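Local coordinates for 462aa long hypothetical selenium-binding protein (Sulfolobus tokodaii, PDB 2ECE), which is of unknown function but belongs to the selenium-binding protein family and may, like its relatives, bind selenium, at residues Y13-A19 against S458-P462; I326-L330 against G452-S456. One frame throughout, in Å; residues are numbered along the deposited sequence.

How the contacts relate
Both contacts bring the C-terminal tail, which follows strand 443-449, against other parts of the chain. Contact 1, its centre about 20 Å from the centre of the chain, is partly buried. There the last residues of the tail meet the loop and short helix near the N-terminus. Contact 2, its centre about 10 Å from that of the chain, is wholly buried and sets an earlier part of the tail beside strand 326-328. Contact 1 is mostly tyrosine against proline and backbone, with a weak hydrogen bond. Contact 2 mixes carboxylate and water with a small apolar touch of Leu330 on Ala454. The two touch where Tyr459 OH lies 3.3 Å from Leu330 CD1.

Contact 1: Y13-A19 against S458-P462; sequences YPSPKMA and SYCYP
Ser15 and Tyr461 mark the closest backbone approach, their CA atoms 4.9 Å apart. Neither segment is a strand. A short non-helical lead-in, Tyr13 to Ser15, runs into the helix that starts at Pro16, and the C-terminal tail runs past it. One weak backbone bond joins them, from Tyr461 N to Pro14 O (3.3 Å, N-H...O angle 131°). Water 1 accepts from Cys460 N and can donate to Pro14 O. Water 2 accepts from Lys17 N; its approach to Pro462 O is too short to be trusted as a bond.

Tyr459 is the main side chain of the contact. Its CG stands anti to its own carbonyl carbon (chi1 -45°), which directs the ring at the start of the helix. Pro16 N and Ser15 C lie over one face. Pro16 CG comes within 3.7 Å of Tyr459 CD1. Tyr13 O meets the ring edge in its plane, 3.3 Å from Tyr459 CD2. Ala19 CB reaches the phenol end, 3.7 Å from Tyr459 OH. Replacing this tyrosine by an alanine would probably open a gap beside Pro16 and Ala19 and leave Tyr13 O without the ring edge it meets. The Tyr461 ring turns its edge to Pro14 O, and its CD1 packs 4.1 Å from Pro14 CB. Its hydroxyl bonds to Leu85 O. Ser15 CB sits 3.0 Å from Tyr461 O, a tight contact.

Ser15 is the N-cap of the helix, its OG accepting a weak bond from Met18 N. Cys460 forms a disulfide with Cys86, so the tail is also tied covalently. Strand 443-449 completes the blade of strand 27-33, the velcro closure of a beta propeller, and this contact joins chain segments close to it in sequence.

Contact 2: I326-L330 against G452-S456; sequences IDISL and GDASS
Asp327 and Ala454 meet across a water, and no direct hydrogen bond links the two segments. Water 3 accepts from Ile328 N (3.0 Å) and stands 3.1 Å from both Asp327 OD1 and Ala454 O. It probably cannot serve every oxygen around it at once.

Asp327 reaches across with CG anti to its backbone N (chi1 -151°). This places OD1 3.4 Å from Ser455 CB and OD2 beside the methyl of Ala454. The methyl lies between Asp327 OD2 and Leu330 CD2, with Ile328 O to one side, 3.4 Å from Ala454 CB. Leu330 CD2 lies 3.5 Å from Ala454 CA. Ile328 O is also bonded by His260 NE2.

The 452-456 loop is held by its own bonds. Asp453 OD1 accepts from Ser455 N through its anti lone pair, an Asx turn, and Ser456 OG accepts from Asp453 N (2.9 Å, angle 171°). Arg448 makes a salt bridge with Asp453 OD1. Ser455 OG bonds to Glu387 and Arg448.

Asp327, Asp453 and Glu387 thus gather acidic groups in a buried place. Arg448, and more weakly Arg257, probably offset part of this charge, while the shared water can probably satisfy some oxygens between the segments.

Contact 1: Y13-A19 against S458-P462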
loop_
_atom_site.group_PDB
_atom_site.type_symbol
_atom_site.label_atom_id
_atom_site.label_comp_id
_atom_site.label_asym_id
_atom_site.label_seq_id
_atom_site.Cartn_x
_atom_site.Cartn_y
_atom_site.Cartn_z
ATOM N N TYR A 13 1.965 18.787 -8.020
ATOM C CA TYR A 13 1.742 19.795 -6.995
ATOM C C TYR A 13 3.049 20.041 -6.253
ATOM O O TYR A 13 3.721 19.094 -5.847
ATOM C CB TYR A 13 0.661 19.307 -6.022
ATOM C CG TYR A 13 -0.489 18.590 -6.705
ATOM C CD1 TYR A 13 -0.644 17.205 -6.575
ATOM C CD2 TYR A 13 -1.408 19.289 -7.493
ATOM C CE1 TYR A 13 -1.688 16.525 -7.212
ATOM C CE2 TYR A 13 -2.459 18.623 -8.141
ATOM C CZ TYR A 13 -2.592 17.237 -7.993
ATOM O OH TYR A 13 -3.626 16.575 -8.616
ATOM N N PRO A 14 3.435 21.316 -6.073
ATOM C CA PRO A 14 4.688 21.618 -5.366
ATOM C C PRO A 14 4.657 21.137 -3.921
ATOM O O PRO A 14 5.632 20.584 -3.414
ATOM C CB PRO A 14 4.767 23.150 -5.423
ATOM C CG PRO A 14 3.934 23.511 -6.611
ATOM C CD PRO A 14 2.771 22.558 -6.501
ATOM N N SER A 15 3.515 21.339 -3.277
ATOM C CA SER A 15 3.352 21.005 -1.871
ATOM C C SER A 15 2.032 20.341 -1.520
ATOM O O SER A 15 1.103 20.308 -2.328
ATOM C CB SER A 15 3.436 22.287 -1.066
ATOM O OG SER A 15 2.456 23.185 -1.552
ATOM N N PRO A 16 1.933 19.819 -0.288
ATOM C CA PRO A 16 0.725 19.157 0.207
ATOM C C PRO A 16 -0.471 20.106 0.125
ATOM O O PRO A 16 -1.552 19.719 -0.320
ATOM C CB PRO A 16 1.099 18.814 1.645
ATOM C CG PRO A 16 2.547 18.471 1.509
ATOM C CD PRO A 16 3.049 19.621 0.657
ATOM N N LYS A 17 -0.263 21.350 0.558
ATOM C CA LYS A 17 -1.311 22.373 0.529
ATOM C C LYS A 17 -1.848 22.550 -0.888
ATOM O O LYS A 17 -3.059 22.606 -1.093
ATOM C CB LYS A 17 -0.765 23.717 1.046
ATOM C CG LYS A 17 -1.768 24.880 1.035
ATOM C CD LYS A 17 -1.100 26.203 1.467
ATOM C CE LYS A 17 -1.981 27.421 1.174
ATOM N NZ LYS A 17 -1.320 28.730 1.503
ATOM N N MET A 18 -0.952 22.636 -1.867
ATOM C CA MET A 18 -1.392 22.813 -3.245
ATOM C C MET A 18 -2.113 21.571 -3.758
ATOM O O MET A 18 -3.058 21.669 -4.545
ATOM C CB MET A 18 -0.209 23.136 -4.164
ATOM C CG MET A 18 0.443 24.485 -3.894
ATOM S SD MET A 18 -0.755 25.834 -3.826
ATOM C CE MET A 18 -0.604 26.319 -2.091
ATOM N N ALA A 19 -1.666 20.400 -3.321
ATOM C CA ALA A 19 -2.297 19.156 -3.751
ATOM C C ALA A 19 -3.733 19.086 -3.230
ATOM O O ALA A 19 -4.639 18.638 -3.935
ATOM C CB ALA A 19 -1.492 17.951 -3.246
ATOM N N SER A 458 4.966 12.407 -3.368
ATOM C CA SER A 458 5.770 12.955 -2.280
ATOM C C SER A 458 6.089 14.360 -2.789
ATOM O O SER A 458 6.115 14.593 -3.996
ATOM C CB SER A 458 7.044 12.135 -2.030
ATOM O OG SER A 458 7.824 12.007 -3.200
ATOM N N TYR A 459 6.313 15.300 -1.882
ATOM C CA TYR A 459 6.556 16.674 -2.302
ATOM C C TYR A 459 7.906 17.245 -1.870
ATOM O O TYR A 459 8.509 16.774 -0.901
ATOM C CB TYR A 459 5.406 17.536 -1.781
ATOM C CG TYR A 459 4.055 16.888 -2.012
ATOM C CD1 TYR A 459 3.506 16.011 -1.070
ATOM C CD2 TYR A 459 3.362 17.087 -3.204
ATOM C CE1 TYR A 459 2.305 15.344 -1.315
ATOM C CE2 TYR A 459 2.158 16.425 -3.460
ATOM C CZ TYR A 459 1.641 15.555 -2.514
ATOM O OH TYR A 459 0.471 14.886 -2.778
ATOM N N CYS A 460 8.383 18.249 -2.603
ATOM C CA CYS A 460 9.657 18.875 -2.270
ATOM C C CYS A 460 9.514 20.266 -1.663
ATOM O O CYS A 460 10.510 20.910 -1.349
ATOM C CB CYS A 460 10.570 18.941 -3.497
ATOM S SG CYS A 460 11.644 17.479 -3.638
ATOM N N TYR A 461 8.284 20.730 -1.490
ATOM C CA TYR A 461 8.072 22.054 -0.916
ATOM C C TYR A 461 7.011 22.019 0.171
ATOM O O TYR A 461 6.008 21.311 0.055
ATOM C CB TYR A 461 7.694 23.056 -2.015
ATOM C CG TYR A 461 8.679 23.034 -3.158
ATOM C CD1 TYR A 461 8.565 22.088 -4.182
ATOM C CD2 TYR A 461 9.795 23.885 -3.166
ATOM C CE1 TYR A 461 9.535 21.982 -5.175
ATOM C CE2 TYR A 461 10.775 23.780 -4.155
ATOM C CZ TYR A 461 10.639 22.822 -5.152
ATOM O OH TYR A 461 11.621 22.671 -6.101
ATOM N N PRO A 462 7.225 22.779 1.253
ATOM C CA PRO A 462 6.290 22.835 2.378
ATOM C C PRO A 462 5.003 23.599 2.096
ATOM O O PRO A 462 4.025 23.440 2.825
ATOM C CB PRO A 462 7.122 23.488 3.473
ATOM C CG PRO A 462 7.939 24.466 2.699
ATOM C CD PRO A 462 8.405 23.622 1.519
ATOM O OXT PRO A 462 5.013 24.394 1.132
HETATM O O HOH W 1 7.137 18.758 -5.358
HETATM O O HOH W 2 1.927 22.280 2.260
#

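Contact 2: I326-L330 against G452-S456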
loop_
_atom_site.group_PDB
_atom_site.type_symbol
_atom_site.label_atom_id
_atom_site.label_comp_id
_atom_site.label_asym_id
_atom_site.label_seq_id
_atom_site.Cartn_x
_atom_site.Cartn_y
_atom_site.Cartn_z
ATOM N N ILE A 326 -1.965 1.531 6.329
ATOM C CA ILE A 326 -2.130 2.837 6.963
ATOM C C ILE A 326 -1.980 3.891 5.872
ATOM O O ILE A 326 -1.331 3.647 4.846
ATOM C CB ILE A 326 -1.068 3.116 8.063
ATOM C CG1 ILE A 326 0.342 2.921 7.501
ATOM C CG2 ILE A 326 -1.318 2.229 9.265
ATOM C CD1 ILE A 326 1.444 3.496 8.382
ATOM N N ASP A 327 -2.578 5.055 6.091
ATOM C CA ASP A 327 -2.498 6.131 5.117
ATOM C C ASP A 327 -2.779 7.442 5.848
ATOM O O ASP A 327 -3.632 7.490 6.726
ATOM C CB ASP A 327 -3.520 5.891 4.005
ATOM C CG ASP A 327 -3.084 6.466 2.672
ATOM O OD1 ASP A 327 -1.881 6.758 2.507
ATOM O OD2 ASP A 327 -3.943 6.610 1.778
ATOM N N ILE A 328 -2.053 8.493 5.483
ATOM C CA ILE A 328 -2.198 9.799 6.124
ATOM C C ILE A 328 -2.809 10.832 5.184
ATOM O O ILE A 328 -2.439 10.909 4.007
ATOM C CB ILE A 328 -0.818 10.328 6.583
ATOM C CG1 ILE A 328 -0.130 9.292 7.475
ATOM C CG2 ILE A 328 -0.979 11.654 7.311
ATOM C CD1 ILE A 328 1.315 9.628 7.781
ATOM N N SER A 329 -3.739 11.637 5.691
ATOM C CA SER A 329 -4.348 12.672 4.852
ATOM C C SER A 329 -3.277 13.710 4.512
ATOM O O SER A 329 -2.318 13.874 5.261
ATOM C CB SER A 329 -5.525 13.339 5.576
ATOM O OG SER A 329 -5.145 13.818 6.852
ATOM N N LEU A 330 -3.435 14.403 3.384
ATOM C CA LEU A 330 -2.451 15.397 2.948
ATOM C C LEU A 330 -2.090 16.499 3.949
ATOM O O LEU A 330 -0.969 16.997 3.934
ATOM C CB LEU A 330 -2.901 16.046 1.636
ATOM C CG LEU A 330 -2.499 15.354 0.331
ATOM C CD1 LEU A 330 -0.990 15.393 0.183
ATOM C CD2 LEU A 330 -2.995 13.915 0.327
ATOM N N GLY A 452 -3.670 11.847 -8.692
ATOM C CA GLY A 452 -2.889 11.667 -7.480
ATOM C C GLY A 452 -3.722 11.515 -6.218
ATOM O O GLY A 452 -4.867 11.954 -6.165
ATOM N N ASP A 453 -3.142 10.883 -5.202
ATOM C CA ASP A 453 -3.827 10.677 -3.936
ATOM C C ASP A 453 -2.853 10.815 -2.774
ATOM O O ASP A 453 -1.736 11.307 -2.943
ATOM C CB ASP A 453 -4.504 9.299 -3.914
ATOM C CG ASP A 453 -3.577 8.189 -4.365
ATOM O OD1 ASP A 453 -2.524 8.015 -3.729
ATOM O OD2 ASP A 453 -3.900 7.496 -5.360
ATOM N N ALA A 454 -3.274 10.370 -1.595
ATOM C CA ALA A 454 -2.458 10.484 -0.394
ATOM C C ALA A 454 -1.249 9.550 -0.262
ATOM O O ALA A 454 -0.451 9.720 0.665
ATOM C CB ALA A 454 -3.350 10.338 0.834
ATOM N N SER A 455 -1.098 8.572 -1.153
ATOM C CA SER A 455 0.045 7.664 -1.048
ATOM C C SER A 455 0.795 7.508 -2.364
ATOM O O SER A 455 1.722 6.706 -2.469
ATOM C CB SER A 455 -0.405 6.280 -0.562
ATOM O OG SER A 455 -1.011 5.532 -1.605
ATOM N N SER A 456 0.407 8.294 -3.358
ATOM C CA SER A 456 1.026 8.217 -4.672
ATOM C C SER A 456 2.119 9.249 -4.922
ATOM O O SER A 456 3.008 9.013 -5.740
ATOM C CB SER A 456 -0.039 8.385 -5.753
ATOM O OG SER A 456 -0.547 9.710 -5.738
HETATM O O HOH W 3 0.180 8.777 3.503
#